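Local structure of probable acetyltransferases (Chromobacterium violaceum, 3PZJ) at residues Thr80-Thr85 against Leu105-Tyr110; Cys156-Asp161 against Ala168-Arg173. The protein is a probable GNAT-family acetyltransferase that likely moves the acetyl group of acetyl-CoA onto an amine, perhaps the N-terminal amino group of a protein. One frame throughout, in Å; residues are numbered along the deposited sequence.

How the interactions relate
Interactions 1 and 2 pack helices on opposite faces of one mixed sheet. In interaction 1 the helix segment 80-85 meets strand 106-114 through Phe107; in interaction 2 the helix segment 168-173 lies on strand 155-161 through Trp158. Strand 119-127 separates the two strands, so the contacts stay apart, about 18 Å between centres and about 6 Å between nearest atoms. In GNAT enzymes acetyl-CoA usually binds where the strands equivalent to 119-127 and 155-161 splay apart, which here would lie between the two contacts; none is bound in this model. A sodium ion held by Val86, Gln88 and Thr91, at and just beyond the end of helix 75-87, is about 11 Å from the Leu82 side chain.

Interaction 1 (Thr80-Thr85 against Leu105-Tyr110); sequences TWLALT and LGFLGY
A small, buried hydrophobic contact is where helix 75-87 packs on one face of the central sheet: the aromatic pair Trp81 and Phe107, with Leu82 beside it. The backbones stay well apart, Leu82 CA and Phe107 CA being 10.7 Å from each other, and three side chains bridge the gap. Trp81 presents the far rim of its six-membered ring. Its CZ3 lies 3.9 Å from Phe107 CZ, and its CH2 comes within 4.1 Å of Phe107 CE1, so the Phe107 tip arrives at the indole edge, near the indole plane, and the pair is not a face-to-face stack. Leu82 adds one methyl, CD2, 4.3 Å from Phe107 CE1. Phe107 reaches out of the strand with CG between the backbone N and the carbonyl carbon (chi1 67°), which aims the ring at the helix.

Within the helix, Thr85 helps frame the indole. Thr85 OG1 lies 3.3 Å above the plane of the Trp81 ring, toward its rim, and also hydrogen-bonds Trp81 O at 2.8 Å. The same oxygen accepts the helical bond from Thr85 N, and the two donors come from opposite faces of the carbonyl plane. Tyr69 and Phe72 add further rings around Trp81, while Leu53 and Phe57 of helix 46-58 pack on Phe107. The neighbouring Leu108 faces the other way, onto helix 135-150. Helices 46-58 and 75-87 thus cover one face of the sheet and helices 135-150 and 165-174 the other, as in other GNAT acetyltransferases.

Interaction 2 (Cys156-Asp161 against Ala168-Arg173); sequences CEWRCD and AAAARR
Ala171 sets its methyl on the indole of Trp158 as a CH-pi contact: CB is 3.7 Å from the centroid of the five-membered ring, only 15° off the ring normal, and its closest ring atom is Trp158 CD1 at 3.6 Å. Ala170, from the same turn of helix, reaches the six-membered ring obliquely, its CB 4.2 Å from Trp158 CZ2. Further along the strand, Cys160 closes the other end of the contact with sulfur, SG lying 3.8 Å from Ala168 N and 4.1 Å from Ala168 CB. Having SG between the backbone N and the carbonyl carbon (chi1 69°) leaves it against the helix.

The axes of the two segments come within 9.0 Å, and alanine methyls fill the space between them. The indole NE1 is hydrogen-bonded to Ser167 OG just ahead of Ala168, which helps set the rotation of the ring and satisfies a buried polar atom. Phe176 meets the indole with its ring, and Phe198 of the adjoining strand 191-201 touches both Ala168 and Ala171. On the other face of the strand, Arg159 NE makes a salt bridge to Glu157 OE2 at 2.8 Å, met from above the carboxylate plane, and Arg155 is a second partner of that carboxylate.

The chain runs up the strand, turns at Asp161, whose OD1 accepts from Arg163 N, and comes back down the helix at 160° to it. With strand 177-188 this corresponds to the strand-helix-strand unit that ends the GNAT core, strand 191-201 lying between its two strands in the sheet.

Interaction 1 (Thr80-Thr85 against Leu105-Tyr110)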
loop_
_atom_site.group_PDB
_atom_site.type_symbol
_atom_site.label_atom_id
_atom_site.label_comp_id
_atom_site.label_asym_id
_atom_site.label_seq_id
_atom_site.Cartn_x
_atom_site.Cartn_y
_atom_site.Cartn_z
ATOM N N THR A 80 15.157 19.513 2.052
ATOM C CA THR A 80 15.459 18.435 1.122
ATOM C C THR A 80 14.429 17.290 1.266
ATOM O O THR A 80 13.800 16.893 0.276
ATOM C CB THR A 80 16.872 17.871 1.285
ATOM O OG1 THR A 80 17.853 18.888 0.995
ATOM C CG2 THR A 80 17.091 16.711 0.326
ATOM N N TRP A 81 14.201 16.856 2.509
ATOM C CA TRP A 81 13.157 15.849 2.842
ATOM C C TRP A 81 11.795 16.258 2.338
ATOM O O TRP A 81 11.069 15.457 1.722
ATOM C CB TRP A 81 13.135 15.535 4.373
ATOM C CG TRP A 81 12.072 14.606 4.691
ATOM C CD1 TRP A 81 12.052 13.250 4.491
ATOM C CD2 TRP A 81 10.819 14.952 5.188
ATOM N NE1 TRP A 81 10.842 12.739 4.898
ATOM C CE2 TRP A 81 10.059 13.767 5.291
ATOM C CE3 TRP A 81 10.233 16.167 5.542
ATOM C CZ2 TRP A 81 8.778 13.755 5.794
ATOM C CZ3 TRP A 81 8.932 16.157 6.013
ATOM C CH2 TRP A 81 8.221 14.944 6.136
ATOM N N LEU A 82 11.406 17.520 2.554
ATOM C CA LEU A 82 10.091 17.980 2.171
ATOM C C LEU A 82 9.929 17.905 0.732
ATOM O O LEU A 82 8.931 17.374 0.262
ATOM C CB LEU A 82 9.807 19.484 2.505
ATOM C CG LEU A 82 9.168 19.844 3.822
ATOM C CD1 LEU A 82 9.085 21.339 3.897
ATOM C CD2 LEU A 82 7.766 19.160 4.108
ATOM N N ALA A 83 10.915 18.453 0.010
ATOM C CA ALA A 83 10.906 18.491 -1.435
ATOM C C ALA A 83 10.830 17.113 -2.033
ATOM O O ALA A 83 10.015 16.932 -2.893
ATOM C CB ALA A 83 12.130 19.215 -1.962
ATOM N N LEU A 84 11.662 16.155 -1.616
ATOM C CA LEU A 84 11.583 14.775 -2.119
ATOM C C LEU A 84 10.260 14.074 -1.717
ATOM O O LEU A 84 9.722 13.227 -2.475
ATOM C CB LEU A 84 12.771 13.938 -1.620
ATOM C CG LEU A 84 14.163 14.397 -2.035
ATOM C CD1 LEU A 84 15.293 13.592 -1.400
ATOM C CD2 LEU A 84 14.252 14.357 -3.571
ATOM N N THR A 85 9.700 14.404 -0.556
ATOM C CA THR A 85 8.389 13.800 -0.207
ATOM C C THR A 85 7.244 14.298 -1.156
ATOM O O THR A 85 6.454 13.505 -1.698
ATOM C CB THR A 85 8.027 14.099 1.260
ATOM O OG1 THR A 85 9.040 13.559 2.118
ATOM C CG2 THR A 85 6.703 13.522 1.655
ATOM N N LEU A 105 1.477 26.570 11.354
ATOM C CA LEU A 105 1.345 25.917 12.672
ATOM C C LEU A 105 1.614 24.398 12.667
ATOM O O LEU A 105 1.682 23.758 13.702
ATOM C CB LEU A 105 -0.058 26.093 13.182
ATOM C CG LEU A 105 -0.522 27.526 13.310
ATOM C CD1 LEU A 105 -2.035 27.439 13.626
ATOM C CD2 LEU A 105 0.324 28.181 14.400
ATOM N N GLY A 106 1.784 23.844 11.478
ATOM C CA GLY A 106 2.272 22.449 11.276
ATOM C C GLY A 106 1.909 22.062 9.867
ATOM O O GLY A 106 1.497 22.924 9.081
ATOM N N PHE A 107 2.026 20.784 9.565
ATOM C CA PHE A 107 1.664 20.275 8.272
ATOM C C PHE A 107 1.073 18.894 8.313
ATOM O O PHE A 107 1.136 18.247 9.293
ATOM C CB PHE A 107 2.807 20.359 7.270
ATOM C CG PHE A 107 3.971 19.462 7.568
ATOM C CD1 PHE A 107 4.138 18.310 6.884
ATOM C CD2 PHE A 107 4.904 19.802 8.499
ATOM C CE1 PHE A 107 5.184 17.529 7.126
ATOM C CE2 PHE A 107 5.950 19.016 8.747
ATOM C CZ PHE A 107 6.091 17.882 8.073
ATOM N N LEU A 108 0.451 18.522 7.203
ATOM C CA LEU A 108 -0.158 17.224 6.975
ATOM C C LEU A 108 -0.604 17.088 5.527
ATOM O O LEU A 108 -0.530 17.992 4.805
ATOM C CB LEU A 108 -1.324 16.986 7.919
ATOM C CG LEU A 108 -2.662 17.517 7.527
ATOM C CD1 LEU A 108 -3.758 16.866 8.328
ATOM C CD2 LEU A 108 -2.708 18.961 7.610
ATOM N N GLY A 109 -1.005 15.912 5.111
ATOM C CA GLY A 109 -1.458 15.735 3.760
ATOM C C GLY A 109 -1.947 14.359 3.403
ATOM O O GLY A 109 -2.330 13.637 4.265
ATOM N N TYR A 110 -1.919 14.039 2.120
ATOM C CA TYR A 110 -2.311 12.759 1.609
ATOM C C TYR A 110 -1.053 12.022 1.148
ATOM O O TYR A 110 -0.071 12.621 0.636
ATOM C CB TYR A 110 -3.227 12.969 0.422
ATOM C CG TYR A 110 -4.517 13.757 0.683
ATOM C CD1 TYR A 110 -5.470 13.299 1.571
ATOM C CD2 TYR A 110 -4.804 14.931 -0.031
ATOM C CE1 TYR A 110 -6.682 13.970 1.727
ATOM C CE2 TYR A 110 -6.018 15.625 0.161
ATOM C CZ TYR A 110 -6.917 15.130 1.045
ATOM O OH TYR A 110 -8.095 15.776 1.180
#

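Interaction 2 (Cys156-Asp161 against Ala168-Arg173)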
loop_
_atom_site.group_PDB
_atom_site.type_symbol
_atom_site.label_atom_id
_atom_site.label_comp_id
_atom_site.label_asym_id
_atom_site.label_seq_id
_atom_site.Cartn_x
_atom_site.Cartn_y
_atom_site.Cartn_z
ATOM N N CYS A 156 -10.430 6.360 3.138
ATOM C CA CYS A 156 -9.437 7.235 3.660
ATOM C C CYS A 156 -8.625 6.506 4.774
ATOM O O CYS A 156 -9.359 6.151 5.653
ATOM C CB CYS A 156 -9.967 8.584 4.157
ATOM S SG CYS A 156 -10.449 9.730 2.850
ATOM N N GLU A 157 -7.350 6.189 4.690
ATOM C CA GLU A 157 -6.671 5.462 5.726
ATOM C C GLU A 157 -6.012 6.424 6.685
ATOM O O GLU A 157 -5.731 7.540 6.348
ATOM C CB GLU A 157 -5.574 4.583 5.153
ATOM C CG GLU A 157 -6.045 3.394 4.555
ATOM C CD GLU A 157 -4.946 2.490 4.072
ATOM O OE1 GLU A 157 -5.296 1.438 3.624
ATOM O OE2 GLU A 157 -3.789 2.828 4.137
ATOM N N TRP A 158 -5.752 5.923 7.874
ATOM C CA TRP A 158 -4.868 6.507 8.838
ATOM C C TRP A 158 -4.007 5.360 9.322
ATOM O O TRP A 158 -4.509 4.350 9.695
ATOM C CB TRP A 158 -5.633 7.147 9.986
ATOM C CG TRP A 158 -4.824 7.812 11.073
ATOM C CD1 TRP A 158 -3.998 7.219 11.961
ATOM C CD2 TRP A 158 -4.816 9.194 11.396
ATOM N NE1 TRP A 158 -3.467 8.138 12.805
ATOM C CE2 TRP A 158 -3.956 9.364 12.481
ATOM C CE3 TRP A 158 -5.458 10.307 10.879
ATOM C CZ2 TRP A 158 -3.729 10.595 13.048
ATOM C CZ3 TRP A 158 -5.212 11.515 11.438
ATOM C CH2 TRP A 158 -4.368 11.652 12.513
ATOM N N ARG A 159 -2.707 5.552 9.262
ATOM C CA ARG A 159 -1.742 4.517 9.693
ATOM C C ARG A 159 -0.751 5.068 10.750
ATOM O O ARG A 159 -0.370 6.238 10.734
ATOM C CB ARG A 159 -0.885 4.024 8.546
ATOM C CG ARG A 159 -1.610 3.264 7.527
ATOM C CD ARG A 159 -0.705 2.679 6.420
ATOM N NE ARG A 159 -1.553 1.935 5.501
ATOM C CZ ARG A 159 -1.201 0.823 4.878
ATOM N NH1 ARG A 159 -2.038 0.264 4.019
ATOM N NH2 ARG A 159 -0.000 0.348 5.061
ATOM N N CYS A 160 -0.341 4.211 11.678
ATOM C CA CYS A 160 0.681 4.610 12.679
ATOM C C CYS A 160 1.466 3.462 13.224
ATOM O O CYS A 160 1.136 2.312 13.104
ATOM C CB CYS A 160 0.049 5.422 13.823
ATOM S SG CYS A 160 -1.026 4.508 14.880
ATOM N N ASP A 161 2.623 3.791 13.775
ATOM C CA ASP A 161 3.429 2.808 14.489
ATOM C C ASP A 161 2.616 2.358 15.643
ATOM O O ASP A 161 1.967 3.144 16.319
ATOM C CB ASP A 161 4.783 3.431 14.895
ATOM C CG ASP A 161 5.754 2.432 15.521
ATOM O OD1 ASP A 161 5.381 1.759 16.528
ATOM O OD2 ASP A 161 6.913 2.394 15.020
ATOM N N ALA A 168 -2.948 6.533 17.395
ATOM C CA ALA A 168 -4.022 5.577 17.419
ATOM C C ALA A 168 -5.289 6.150 18.076
ATOM O O ALA A 168 -6.395 5.979 17.582
ATOM C CB ALA A 168 -3.577 4.301 18.120
ATOM N N ALA A 169 -5.118 6.937 19.115
ATOM C CA ALA A 169 -6.266 7.438 19.874
ATOM C C ALA A 169 -6.870 8.586 19.096
ATOM O O ALA A 169 -8.111 8.729 19.019
ATOM C CB ALA A 169 -5.828 7.888 21.299
ATOM N N ALA A 170 -6.008 9.354 18.436
ATOM C CA ALA A 170 -6.483 10.368 17.514
ATOM C C ALA A 170 -7.325 9.783 16.383
ATOM O O ALA A 170 -8.375 10.277 16.077
ATOM C CB ALA A 170 -5.273 11.219 16.891
ATOM N N ALA A 171 -6.813 8.784 15.712
ATOM C CA ALA A 171 -7.603 8.133 14.671
ATOM C C ALA A 171 -8.993 7.741 15.161
ATOM O O ALA A 171 -10.027 8.028 14.548
ATOM C CB ALA A 171 -6.832 6.899 14.094
ATOM N N ARG A 172 -9.033 7.064 16.293
ATOM C CA ARG A 172 -10.331 6.635 16.831
ATOM C C ARG A 172 -11.220 7.825 17.206
ATOM O O ARG A 172 -12.424 7.788 16.971
ATOM C CB ARG A 172 -10.129 5.650 18.007
ATOM C CG ARG A 172 -9.699 4.291 17.580
ATOM C CD ARG A 172 -9.278 3.430 18.784
ATOM N NE ARG A 172 -8.822 2.066 18.539
ATOM C CZ ARG A 172 -9.598 1.049 18.151
ATOM N NH1 ARG A 172 -10.882 1.203 17.909
ATOM N NH2 ARG A 172 -9.086 -0.145 18.042
ATOM N N ARG A 173 -10.619 8.873 17.706
ATOM C CA ARG A 173 -11.331 10.049 18.129
ATOM C C ARG A 173 -11.953 10.700 16.900
ATOM O O ARG A 173 -13.030 11.160 16.968
ATOM C CB ARG A 173 -10.362 10.972 18.833
ATOM C CG ARG A 173 -10.946 12.179 19.408
ATOM C CD ARG A 173 -10.124 12.801 20.482
ATOM N NE ARG A 173 -8.750 13.001 20.116
ATOM C CZ ARG A 173 -7.722 12.435 20.741
ATOM N NH1 ARG A 173 -6.513 12.709 20.358
ATOM N NH2 ARG A 173 -7.903 11.619 21.773
#